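Local structure of DNA-binding transcriptional repressor YiaJ (Escherichia coli, 1YSQ) at residues N99-L104 with R123-L128. The protein represses transcription of the yiaKLMNOPQRS operon, which may serve the utilization of 2,3-diketo-L-gulonate. Numbering follows the deposited sequence.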
loop_
_atom_site.group_PDB
_atom_site.type_symbol
_atom_site.label_atom_id
_atom_site.label_comp_id
_atom_site.label_asym_id
_atom_site.label_seq_id
_atom_site.Cartn_x
_atom_site.Cartn_y
_atom_site.Cartn_z
ATOM N N ASN A 99 15.388 7.602 -5.385
ATOM C CA ASN A 99 14.523 6.585 -5.987
ATOM C C ASN A 99 13.081 7.021 -6.210
ATOM O O ASN A 99 12.343 6.336 -6.914
ATOM C CB ASN A 99 14.520 5.311 -5.135
ATOM C CG ASN A 99 15.922 4.788 -4.880
ATOM O OD1 ASN A 99 16.672 4.530 -5.826
ATOM N ND2 ASN A 99 16.289 4.641 -3.605
ATOM N N THR A 100 12.692 8.149 -5.622
ATOM C CA THR A 100 11.319 8.645 -5.737
ATOM C C THR A 100 10.975 8.849 -7.202
ATOM O O THR A 100 11.806 9.347 -7.969
ATOM C CB THR A 100 11.162 9.970 -4.987
ATOM O OG1 THR A 100 11.685 9.827 -3.662
ATOM C CG2 THR A 100 9.669 10.306 -4.791
ATOM N N ILE A 101 9.752 8.469 -7.583
ATOM C CA ILE A 101 9.326 8.591 -8.959
ATOM C C ILE A 101 8.711 9.973 -9.138
ATOM O O ILE A 101 7.593 10.230 -8.669
ATOM C CB ILE A 101 8.334 7.462 -9.345
ATOM C CG1 ILE A 101 8.953 6.075 -9.088
ATOM C CG2 ILE A 101 7.925 7.597 -10.813
ATOM C CD1 ILE A 101 7.940 4.930 -9.105
ATOM N N THR A 102 9.455 10.861 -9.801
ATOM C CA THR A 102 9.037 12.257 -9.984
ATOM C C THR A 102 8.687 12.636 -11.428
ATOM O O THR A 102 8.127 13.716 -11.660
ATOM C CB THR A 102 10.100 13.248 -9.444
ATOM O OG1 THR A 102 11.356 13.017 -10.096
ATOM C CG2 THR A 102 10.390 12.986 -7.969
ATOM N N GLU A 103 9.017 11.756 -12.377
ATOM C CA GLU A 103 8.767 11.978 -13.796
ATOM C C GLU A 103 7.575 11.158 -14.270
ATOM O O GLU A 103 7.468 9.958 -13.973
ATOM C CB GLU A 103 10.005 11.622 -14.638
ATOM C CG GLU A 103 11.311 12.214 -14.124
ATOM C CD GLU A 103 12.539 11.690 -14.874
ATOM O OE1 GLU A 103 12.629 10.456 -15.150
ATOM O OE2 GLU A 103 13.428 12.519 -15.190
ATOM N N LEU A 104 6.686 11.809 -15.016
ATOM C CA LEU A 104 5.467 11.161 -15.505
ATOM C C LEU A 104 5.677 9.893 -16.353
ATOM O O LEU A 104 4.979 8.889 -16.139
ATOM C CB LEU A 104 4.584 12.179 -16.241
ATOM C CG LEU A 104 3.185 11.736 -16.668
ATOM C CD1 LEU A 104 2.414 11.155 -15.464
ATOM C CD2 LEU A 104 2.437 12.902 -17.298
ATOM N N ARG A 123 10.215 1.076 -3.198
ATOM C CA ARG A 123 11.616 0.673 -3.288
ATOM C C ARG A 123 12.473 1.834 -2.814
ATOM O O ARG A 123 13.116 2.535 -3.624
ATOM C CB ARG A 123 11.982 0.268 -4.730
ATOM C CG ARG A 123 11.259 -0.981 -5.215
ATOM C CD ARG A 123 11.521 -1.361 -6.696
ATOM N NE ARG A 123 10.622 -2.445 -7.098
ATOM C CZ ARG A 123 9.399 -2.270 -7.613
ATOM N NH1 ARG A 123 8.922 -1.050 -7.828
ATOM N NH2 ARG A 123 8.648 -3.321 -7.921
ATOM N N GLU A 124 12.468 2.042 -1.494
ATOM C CA GLU A 124 13.198 3.164 -0.870
ATOM C C GLU A 124 12.900 4.525 -1.527
ATOM O O GLU A 124 13.814 5.340 -1.769
ATOM C CB GLU A 124 14.705 2.881 -0.876
ATOM C CG GLU A 124 15.093 1.553 -0.237
ATOM C CD GLU A 124 16.594 1.323 -0.323
ATOM O OE1 GLU A 124 17.038 0.691 -1.296
ATOM O OE2 GLU A 124 17.319 1.807 0.565
ATOM N N GLU A 125 11.621 4.757 -1.820
ATOM C CA GLU A 125 11.167 6.003 -2.441
ATOM C C GLU A 125 10.791 7.078 -1.418
ATOM O O GLU A 125 10.612 8.239 -1.778
ATOM C CB GLU A 125 9.975 5.735 -3.373
ATOM C CG GLU A 125 10.330 4.837 -4.550
ATOM C CD GLU A 125 9.126 4.083 -5.097
ATOM O OE1 GLU A 125 8.062 4.716 -5.292
ATOM O OE2 GLU A 125 9.249 2.858 -5.296
ATOM N N ASN A 126 10.660 6.691 -0.149
ATOM C CA ASN A 126 10.396 7.651 0.923
ATOM C C ASN A 126 11.610 7.888 1.800
ATOM O O ASN A 126 11.925 9.025 2.136
ATOM C CB ASN A 126 9.246 7.176 1.798
ATOM C CG ASN A 126 7.928 7.318 1.112
ATOM O OD1 ASN A 126 7.302 8.388 1.151
ATOM N ND2 ASN A 126 7.493 6.248 0.460
ATOM N N GLU A 127 12.278 6.798 2.162
ATOM C CA GLU A 127 13.474 6.852 2.984
ATOM C C GLU A 127 14.362 5.660 2.656
ATOM O O GLU A 127 13.880 4.523 2.527
ATOM C CB GLU A 127 13.107 6.847 4.472
ATOM C CG GLU A 127 14.308 6.833 5.399
ATOM C CD GLU A 127 13.931 6.720 6.860
ATOM O OE1 GLU A 127 12.770 7.020 7.226
ATOM O OE2 GLU A 127 14.819 6.342 7.643
ATOM N N LEU A 128 15.662 5.918 2.515
ATOM C CA LEU A 128 16.594 4.830 2.268
ATOM C C LEU A 128 16.509 3.867 3.427
ATOM O O LEU A 128 16.303 4.288 4.574
ATOM C CB LEU A 128 18.034 5.335 2.087
ATOM C CG LEU A 128 18.289 6.240 0.877
ATOM C CD1 LEU A 128 19.779 6.595 0.813
ATOM C CD2 LEU A 128 17.830 5.612 -0.444
HETATM O O HOH W 1 7.842 7.355 -5.668
#
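The hydroxyl of T100 gives a hydrogen bond to the backbone carbonyl of E125, with OG1 2.7 Å from O. OG1 lies beside its own backbone N (chi1 -50°), where it also accepts a bond from the backbone N of T97. One step back, N99 ND2 donates to the carbonyl O of E124 at 3.2 Å. The bond is nearly straight, 163° at the hydrogen. The acceptor lies in the amide plane of N99, but ND2 stands above the carbonyl plane. T97 OG1 bonds to the same oxygen, so the oxygen receives both bonds. L128 CD2 packs against the amide, 3.6 Å from N99 ND2. With an alanine here in place of N99, the E124 carbonyl is likely to lose one of the two donors described and L128 CD2 the amide it packs against.

E125 CG rests on the carbonyl O of N99 at 3.4 Å. Its carboxylate is shared out. A water bridges OE1 to the backbone N of I101, and K71 forms a salt bridge with OE1. E125 OE2 takes the backbone N-H of R123, with N 2.9 Å away, which closes the E125 side chain back onto the start of its own loop. D122 holds the E125 backbone N.

The contact ties the loop before helix 104-117 to the loop between antiparallel strands 120-123 and 130-137, at one edge of the sheet in the GAF-like C-terminal domain of an IclR-family regulator.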